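Local coordinates for regulatory protein LEU3 (Saccharomyces cerevisiae, PDB 2ER8) that binds everted CGG half-sites in DNA through a Zn2Cys6 binuclear cluster domain and controls transcription of leucine-specific genes, at residues F4-C9 and T27-K32; C9-S14 and R40-T45. All coordinates share one frame; numbering follows the deposited sequence.

Contact 1 (F4-C9 and T27-K32); sequences FACVEC and TKCAKK. With ZN (zinc ion), chain J; ZN (zinc ion), chain I; nucleotides of chain A.
C6 and C29 meet through one zinc ion, and C6 at the same time holds a second that it shares with C9. The SG of C6 is thus a bridging thiolate, 2.4 Å from the zinc ion of chain I and 2.6 Å from that of chain J. C29 SG completes the link across the contact at 2.1 Å from the first ion, and C9 SG takes the second. C26 also binds both metals, while C36 and C16 each fill one further place, the arrangement that defines the fungal Zn2Cys6 cluster. C6 carries a third duty as N-cap of helix 7-11: with SG set between its backbone N and carbonyl carbon (chi1 80°), the sulfur accepts a nearly straight bond from C9 N.

Farther out, K32 reaches across E8 at about a right angle and forms a salt bridge, NZ to OE2 3.0 Å, approaching from above the carboxylate plane. That same oxygen also accepts from Q12 NE2. Carbon then packs on sulfur: E8 CB lies 3.5 Å from C29 SG, and K28 CB 3.7 Å from C9 SG before the rest of the lysine bends off at chi2. On the DNA side, A5 N donates to OP1 of DA7 of chain A at 3.0 Å.

Six thiolates round two dications leave a formal minus two, and the N-H of C9 probably eases the charge on C6 SG.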
loop_
_atom_site.group_PDB
_atom_site.type_symbol
_atom_site.label_atom_id
_atom_site.label_comp_id
_atom_site.label_asym_id
_atom_site.label_seq_id
_atom_site.Cartn_x
_atom_site.Cartn_y
_atom_site.Cartn_z
ATOM N N PHE E 4 14.980 4.248 -0.408
ATOM C CA PHE E 4 14.298 3.470 0.628
ATOM C C PHE E 4 14.428 4.098 2.038
ATOM O O PHE E 4 15.382 4.826 2.303
ATOM C CB PHE E 4 14.792 2.002 0.620
ATOM C CG PHE E 4 16.208 1.809 1.105
ATOM C CD1 PHE E 4 16.540 0.689 1.892
ATOM C CD2 PHE E 4 17.210 2.714 0.763
ATOM C CE1 PHE E 4 17.839 0.474 2.332
ATOM C CE2 PHE E 4 18.520 2.513 1.194
ATOM C CZ PHE E 4 18.836 1.383 1.985
ATOM N N ALA E 5 13.453 3.842 2.919
ATOM C CA ALA E 5 13.456 4.364 4.291
ATOM C C ALA E 5 14.277 3.460 5.237
ATOM O O ALA E 5 14.476 2.254 4.990
ATOM C CB ALA E 5 12.053 4.493 4.788
ATOM N N CYS E 6 14.769 4.051 6.318
ATOM C CA CYS E 6 15.591 3.315 7.251
ATOM C C CYS E 6 14.717 2.390 8.060
ATOM O O CYS E 6 13.521 2.617 8.220
ATOM C CB CYS E 6 16.300 4.262 8.192
ATOM S SG CYS E 6 15.239 4.785 9.473
ATOM N N VAL E 7 15.340 1.343 8.569
ATOM C CA VAL E 7 14.664 0.345 9.366
ATOM C C VAL E 7 13.625 0.899 10.297
ATOM O O VAL E 7 12.469 0.587 10.166
ATOM C CB VAL E 7 15.662 -0.399 10.206
ATOM C CG1 VAL E 7 14.983 -1.471 10.989
ATOM C CG2 VAL E 7 16.729 -0.958 9.310
ATOM N N GLU E 8 14.054 1.714 11.251
ATOM C CA GLU E 8 13.149 2.289 12.234
ATOM C C GLU E 8 11.973 3.000 11.613
ATOM O O GLU E 8 10.851 2.805 12.058
ATOM C CB GLU E 8 13.891 3.251 13.156
ATOM C CG GLU E 8 13.074 3.691 14.347
ATOM C CD GLU E 8 12.359 2.515 15.043
ATOM O OE1 GLU E 8 12.930 1.400 15.081
ATOM O OE2 GLU E 8 11.231 2.694 15.567
ATOM N N CYS E 9 12.203 3.822 10.599
ATOM C CA CYS E 9 11.079 4.499 9.977
ATOM C C CYS E 9 10.134 3.530 9.322
ATOM O O CYS E 9 8.927 3.721 9.364
ATOM C CB CYS E 9 11.569 5.518 9.002
ATOM S SG CYS E 9 12.214 6.802 10.009
ATOM N N THR E 27 16.189 12.077 10.712
ATOM C CA THR E 27 15.566 12.916 11.721
ATOM C C THR E 27 14.922 12.059 12.812
ATOM O O THR E 27 15.342 12.091 13.972
ATOM C CB THR E 27 14.479 13.814 11.090
ATOM O OG1 THR E 27 15.054 14.622 10.053
ATOM C CG2 THR E 27 13.875 14.704 12.127
ATOM N N LYS E 28 13.911 11.289 12.413
ATOM C CA LYS E 28 13.171 10.413 13.309
ATOM C C LYS E 28 14.060 9.558 14.204
ATOM O O LYS E 28 13.814 9.466 15.402
ATOM C CB LYS E 28 12.249 9.509 12.492
ATOM C CG LYS E 28 11.014 10.200 11.899
ATOM C CD LYS E 28 9.991 10.430 12.985
ATOM C CE LYS E 28 8.677 10.930 12.465
ATOM N NZ LYS E 28 7.702 11.112 13.606
ATOM N N CYS E 29 15.089 8.941 13.620
ATOM C CA CYS E 29 16.013 8.075 14.375
ATOM C C CYS E 29 16.852 8.850 15.383
ATOM O O CYS E 29 17.153 8.364 16.476
ATOM C CB CYS E 29 16.941 7.294 13.430
ATOM S SG CYS E 29 16.218 5.784 12.753
ATOM N N ALA E 30 17.239 10.058 15.001
ATOM C CA ALA E 30 18.000 10.917 15.883
ATOM C C ALA E 30 17.137 11.270 17.112
ATOM O O ALA E 30 17.536 11.038 18.262
ATOM C CB ALA E 30 18.395 12.167 15.131
ATOM N N LYS E 31 15.956 11.826 16.862
ATOM C CA LYS E 31 15.067 12.206 17.933
ATOM C C LYS E 31 14.785 11.054 18.885
ATOM O O LYS E 31 14.543 11.273 20.058
ATOM C CB LYS E 31 13.774 12.715 17.347
ATOM C CG LYS E 31 12.870 13.366 18.376
ATOM C CD LYS E 31 11.712 14.134 17.698
ATOM C CE LYS E 31 10.658 13.200 16.990
ATOM N NZ LYS E 31 11.125 12.527 15.723
ATOM N N LYS E 32 14.809 9.824 18.384
ATOM C CA LYS E 32 14.568 8.649 19.226
ATOM C C LYS E 32 15.899 8.188 19.813
ATOM O O LYS E 32 15.961 7.212 20.550
ATOM C CB LYS E 32 13.970 7.505 18.401
ATOM C CG LYS E 32 12.623 7.794 17.796
ATOM C CD LYS E 32 12.009 6.534 17.202
ATOM C CE LYS E 32 11.870 5.435 18.271
ATOM N NZ LYS E 32 10.795 4.442 17.959
HETATM ZN ZN ZN J . 14.324 7.116 8.890
HETATM ZN ZN ZN I . 16.680 6.207 10.727
ATOM P P DA A 7 10.050 2.128 1.432
ATOM O OP1 DA A 7 11.516 2.224 1.354
ATOM O OP2 DA A 7 9.442 1.388 2.572
ATOM O "O5'" DA A 7 9.438 3.596 1.438
ATOM C "C5'" DA A 7 9.768 4.495 0.417
ATOM C "C4'" DA A 7 8.867 5.703 0.458
ATOM O "O4'" DA A 7 7.499 5.291 0.210
ATOM C "C3'" DA A 7 8.842 6.386 1.823
ATOM O "O3'" DA A 7 8.627 7.798 1.655
ATOM C "C2'" DA A 7 7.695 5.685 2.524
ATOM C "C1'" DA A 7 6.710 5.455 1.369
ATOM N N9 DA A 7 5.826 4.304 1.462
ATOM C C8 DA A 7 6.197 3.024 1.783
ATOM N N7 DA A 7 5.197 2.173 1.859
ATOM C C5 DA A 7 4.079 2.937 1.537
ATOM C C6 DA A 7 2.689 2.602 1.447
ATOM N N6 DA A 7 2.197 1.378 1.685
ATOM N N1 DA A 7 1.827 3.589 1.109
ATOM C C2 DA A 7 2.335 4.835 0.898
ATOM N N3 DA A 7 3.623 5.270 0.959
ATOM C C4 DA A 7 4.451 4.251 1.283
#

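Contact 2 (C9-S14 and R40-T45); sequences CRQQKS and RDFRRT. With ZN (zinc ion), chain J; nucleotides of chain B; nucleotides of chain A.
R10 grips the 40-45 segment by its guanidinium, whose NH1 donates almost straight to R40 O at 3.0 Å, in the plane of the group though above that of the carbonyl. A weaker bond from the same NH1 goes to F42 O. The straight run of the R10 chain carries the group out to both protein and DNA: NH2 binds OP1 of DA7 of chain A at 2.9 Å, again at the guanidinium edge, so protein carbonyls and phosphate together fix its rotation. Nearer the backbone, the aliphatic part of R10 packs against F42, CB coming to the ring edge 3.6 Å from CE2, with ring and guanidinium nearly coplanar, 14° apart.

At the other end, R44 lays its CG and CD over the carbonyl oxygens of R10 and Q11, then turns at chi3 (107°) to bring NH1 to 2.6 Å from Q11 O, in the carbonyl plane. Q11, bent at chi2, sends NE2 to T45 O at 3.0 Å, close to its amide plane. The R44 and Q11 bonds lie at the end of helix 7-11, where K13, with positive phi and its N bonded to R10 O, is consistent with a Schellman motif. The turn presents the major-groove reader of a Zn2Cys6 domain: K13 NZ lies 2.6 Å from N7 of DG4 of chain B, and Q12 O accepts from N4 of DC3 of chain B.

The packing thins away from this centre: R40 turns to F4 in a cation-pi contact, D41 is modelled without its carboxylate, and exposed R43 is poorly ordered.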
loop_
_atom_site.group_PDB
_atom_site.type_symbol
_atom_site.label_atom_id
_atom_site.label_comp_id
_atom_site.label_asym_id
_atom_site.label_seq_id
_atom_site.Cartn_x
_atom_site.Cartn_y
_atom_site.Cartn_z
ATOM N N CYS E 9 12.203 3.822 10.599
ATOM C CA CYS E 9 11.079 4.499 9.977
ATOM C C CYS E 9 10.134 3.530 9.322
ATOM O O CYS E 9 8.927 3.721 9.364
ATOM C CB CYS E 9 11.569 5.518 9.002
ATOM S SG CYS E 9 12.214 6.802 10.009
ATOM N N ARG E 10 10.668 2.458 8.749
ATOM C CA ARG E 10 9.817 1.412 8.149
ATOM C C ARG E 10 8.980 0.703 9.195
ATOM O O ARG E 10 7.813 0.424 8.986
ATOM C CB ARG E 10 10.642 0.354 7.452
ATOM C CG ARG E 10 11.040 0.753 6.078
ATOM C CD ARG E 10 11.630 -0.397 5.349
ATOM N NE ARG E 10 11.852 -0.025 3.964
ATOM C CZ ARG E 10 12.488 -0.799 3.103
ATOM N NH1 ARG E 10 12.947 -1.976 3.513
ATOM N NH2 ARG E 10 12.673 -0.393 1.856
ATOM N N GLN E 11 9.613 0.373 10.307
ATOM C CA GLN E 11 8.947 -0.264 11.427
ATOM C C GLN E 11 7.809 0.631 11.929
ATOM O O GLN E 11 6.719 0.145 12.288
ATOM C CB GLN E 11 9.956 -0.493 12.545
ATOM C CG GLN E 11 9.329 -0.995 13.844
ATOM C CD GLN E 11 8.611 -2.313 13.685
ATOM O OE1 GLN E 11 9.081 -3.185 12.935
ATOM N NE2 GLN E 11 7.471 -2.486 14.406
ATOM N N GLN E 12 8.059 1.939 11.946
ATOM C CA GLN E 12 7.030 2.874 12.413
ATOM C C GLN E 12 6.204 3.537 11.267
ATOM O O GLN E 12 5.397 4.451 11.497
ATOM C CB GLN E 12 7.658 3.946 13.319
ATOM C CG GLN E 12 8.507 3.412 14.422
ATOM C CD GLN E 12 7.792 2.433 15.287
ATOM O OE1 GLN E 12 6.591 2.526 15.448
ATOM N NE2 GLN E 12 8.529 1.503 15.888
ATOM N N LYS E 13 6.390 3.055 10.040
ATOM C CA LYS E 13 5.678 3.601 8.891
ATOM C C LYS E 13 5.709 5.116 8.960
ATOM O O LYS E 13 4.731 5.779 8.626
ATOM C CB LYS E 13 4.229 3.122 8.866
ATOM C CG LYS E 13 4.050 1.705 8.432
ATOM C CD LYS E 13 2.573 1.377 8.296
ATOM C CE LYS E 13 2.377 0.030 7.673
ATOM N NZ LYS E 13 0.942 -0.289 7.379
ATOM N N SER E 14 6.837 5.664 9.402
ATOM C CA SER E 14 6.996 7.116 9.504
ATOM C C SER E 14 7.859 7.699 8.358
ATOM O O SER E 14 8.719 6.994 7.769
ATOM C CB SER E 14 7.622 7.478 10.867
ATOM O OG SER E 14 8.958 7.021 10.962
ATOM N N ARG E 40 17.652 -2.723 2.731
ATOM C CA ARG E 40 16.641 -2.894 1.691
ATOM C C ARG E 40 15.712 -4.076 1.927
ATOM O O ARG E 40 14.496 -3.954 1.811
ATOM C CB ARG E 40 17.302 -3.096 0.345
ATOM C CG ARG E 40 17.954 -1.883 -0.189
ATOM C CD ARG E 40 17.822 -1.872 -1.686
ATOM N NE ARG E 40 18.497 -0.725 -2.273
ATOM C CZ ARG E 40 19.813 -0.576 -2.275
ATOM N NH1 ARG E 40 20.582 -1.508 -1.719
ATOM N NH2 ARG E 40 20.358 0.495 -2.838
ATOM N N ASP E 41 16.290 -5.226 2.254
ATOM C CA ASP E 41 15.512 -6.441 2.467
ATOM C C ASP E 41 14.655 -6.449 3.772
ATOM O O ASP E 41 14.008 -7.455 4.091
ATOM C CB ASP E 41 16.487 -7.665 2.427
ATOM N N PHE E 42 14.627 -5.328 4.504
ATOM C CA PHE E 42 13.905 -5.241 5.791
ATOM C C PHE E 42 12.415 -5.097 5.671
ATOM O O PHE E 42 11.925 -4.242 4.937
ATOM C CB PHE E 42 14.417 -4.059 6.646
ATOM C CG PHE E 42 13.619 -3.822 7.919
ATOM C CD1 PHE E 42 13.730 -4.692 9.003
ATOM C CD2 PHE E 42 12.727 -2.755 8.014
ATOM C CE1 PHE E 42 12.970 -4.520 10.153
ATOM C CE2 PHE E 42 11.954 -2.573 9.170
ATOM C CZ PHE E 42 12.082 -3.462 10.238
ATOM N N ARG E 43 11.704 -5.938 6.414
ATOM C CA ARG E 43 10.254 -5.892 6.448
ATOM C C ARG E 43 9.801 -5.580 7.888
ATOM O O ARG E 43 10.354 -6.091 8.867
ATOM C CB ARG E 43 9.668 -7.223 5.965
ATOM C CG ARG E 43 9.483 -7.362 4.442
ATOM C CD ARG E 43 9.070 -8.793 4.093
ATOM N NE ARG E 43 10.161 -9.743 4.347
ATOM C CZ ARG E 43 10.033 -11.072 4.394
ATOM N NH1 ARG E 43 8.839 -11.632 4.205
ATOM N NH2 ARG E 43 11.100 -11.844 4.625
ATOM N N ARG E 44 8.801 -4.714 8.003
ATOM C CA ARG E 44 8.258 -4.299 9.294
ATOM C C ARG E 44 7.894 -5.519 10.109
ATOM O O ARG E 44 8.068 -6.644 9.670
ATOM C CB ARG E 44 7.004 -3.455 9.057
ATOM C CG ARG E 44 6.594 -2.597 10.196
ATOM C CD ARG E 44 5.379 -1.800 9.867
ATOM N NE ARG E 44 4.227 -2.323 10.572
ATOM C CZ ARG E 44 4.040 -2.227 11.881
ATOM N NH1 ARG E 44 4.922 -1.628 12.654
ATOM N NH2 ARG E 44 2.953 -2.731 12.418
ATOM N N THR E 45 7.394 -5.298 11.312
ATOM C CA THR E 45 6.964 -6.404 12.155
ATOM C C THR E 45 5.766 -5.951 12.986
ATOM O O THR E 45 5.832 -4.932 13.666
ATOM C CB THR E 45 8.113 -6.941 13.060
ATOM O OG1 THR E 45 7.572 -7.324 14.326
ATOM C CG2 THR E 45 9.216 -5.924 13.242
HETATM ZN ZN ZN J . 14.324 7.116 8.890
ATOM P P DC B 3 1.520 -3.158 15.290
ATOM O OP1 DC B 3 0.892 -4.376 15.916
ATOM O OP2 DC B 3 2.909 -3.272 14.704
ATOM O "O5'" DC B 3 0.507 -2.709 14.155
ATOM C "C5'" DC B 3 0.201 -1.349 14.018
ATOM C "C4'" DC B 3 -1.095 -1.182 13.279
ATOM O "O4'" DC B 3 -1.195 0.229 13.039
ATOM C "C3'" DC B 3 -1.106 -1.836 11.911
ATOM O "O3'" DC B 3 -2.484 -1.993 11.556
ATOM C "C2'" DC B 3 -0.438 -0.776 11.056
ATOM C "C1'" DC B 3 -0.925 0.509 11.684
ATOM N N1 DC B 3 0.019 1.634 11.647
ATOM C C2 DC B 3 -0.508 2.917 11.418
ATOM O O2 DC B 3 -1.737 3.043 11.239
ATOM N N3 DC B 3 0.327 3.976 11.401
ATOM C C4 DC B 3 1.631 3.801 11.593
ATOM N N4 DC B 3 2.405 4.899 11.560
ATOM C C5 DC B 3 2.197 2.496 11.824
ATOM C C6 DC B 3 1.360 1.451 11.841
ATOM P P DA A 7 10.050 2.128 1.432
ATOM O OP1 DA A 7 11.516 2.224 1.354
ATOM O OP2 DA A 7 9.442 1.388 2.572
ATOM O "O5'" DA A 7 9.438 3.596 1.438
ATOM C "C5'" DA A 7 9.768 4.495 0.417
ATOM C "C4'" DA A 7 8.867 5.703 0.458
ATOM O "O4'" DA A 7 7.499 5.291 0.210
ATOM C "C3'" DA A 7 8.842 6.386 1.823
ATOM O "O3'" DA A 7 8.627 7.798 1.655
ATOM C "C2'" DA A 7 7.695 5.685 2.524
ATOM C "C1'" DA A 7 6.710 5.455 1.369
ATOM N N9 DA A 7 5.826 4.304 1.462
ATOM C C8 DA A 7 6.197 3.024 1.783
ATOM N N7 DA A 7 5.197 2.173 1.859
ATOM C C5 DA A 7 4.079 2.937 1.537
ATOM C C6 DA A 7 2.689 2.602 1.447
ATOM N N6 DA A 7 2.197 1.378 1.685
ATOM N N1 DA A 7 1.827 3.589 1.109
ATOM C C2 DA A 7 2.335 4.835 0.898
ATOM N N3 DA A 7 3.623 5.270 0.959
ATOM C C4 DA A 7 4.451 4.251 1.283
ATOM P P DG B 4 -2.942 -3.173 10.565
ATOM O OP1 DG B 4 -3.329 -4.357 11.380
ATOM O OP2 DG B 4 -1.950 -3.318 9.465
ATOM O "O5'" DG B 4 -4.268 -2.590 9.926
ATOM C "C5'" DG B 4 -5.268 -2.061 10.757
ATOM C "C4'" DG B 4 -6.089 -1.054 9.994
ATOM O "O4'" DG B 4 -5.307 0.147 9.751
ATOM C "C3'" DG B 4 -6.455 -1.573 8.605
ATOM O "O3'" DG B 4 -7.713 -1.013 8.209
ATOM C "C2'" DG B 4 -5.296 -1.091 7.747
ATOM C "C1'" DG B 4 -4.977 0.268 8.367
ATOM N N9 DG B 4 -3.574 0.701 8.268
ATOM C C8 DG B 4 -2.473 -0.099 8.424
ATOM N N7 DG B 4 -1.345 0.553 8.307
ATOM C C5 DG B 4 -1.720 1.857 8.051
ATOM C C6 DG B 4 -0.920 3.008 7.828
ATOM O O6 DG B 4 0.295 3.093 7.825
ATOM N N1 DG B 4 -1.683 4.134 7.593
ATOM C C2 DG B 4 -3.043 4.158 7.580
ATOM N N2 DG B 4 -3.563 5.351 7.330
ATOM N N3 DG B 4 -3.823 3.094 7.792
ATOM C C4 DG B 4 -3.096 1.980 8.018
#

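In the fold
From the N terminus, the chain enters contact 1 at F4-C9 and passes at once into contact 2 at C9-S14, the two sharing C9 and helix 7-11. It returns at T27-K32 to close the loop of contact 1, then at R40-T45 to close the longer loop of contact 2, so the two closures cross. Contact 1 ties the two short helices, 7-11 and 27-31, around the metals; contact 2 fastens the linker leading to helix 47-66 along the first of them. The contacts also meet directly, F4 packing against R40 and R10, and both reach the phosphate of DA7 of chain A, joining metal cluster, linker and DNA.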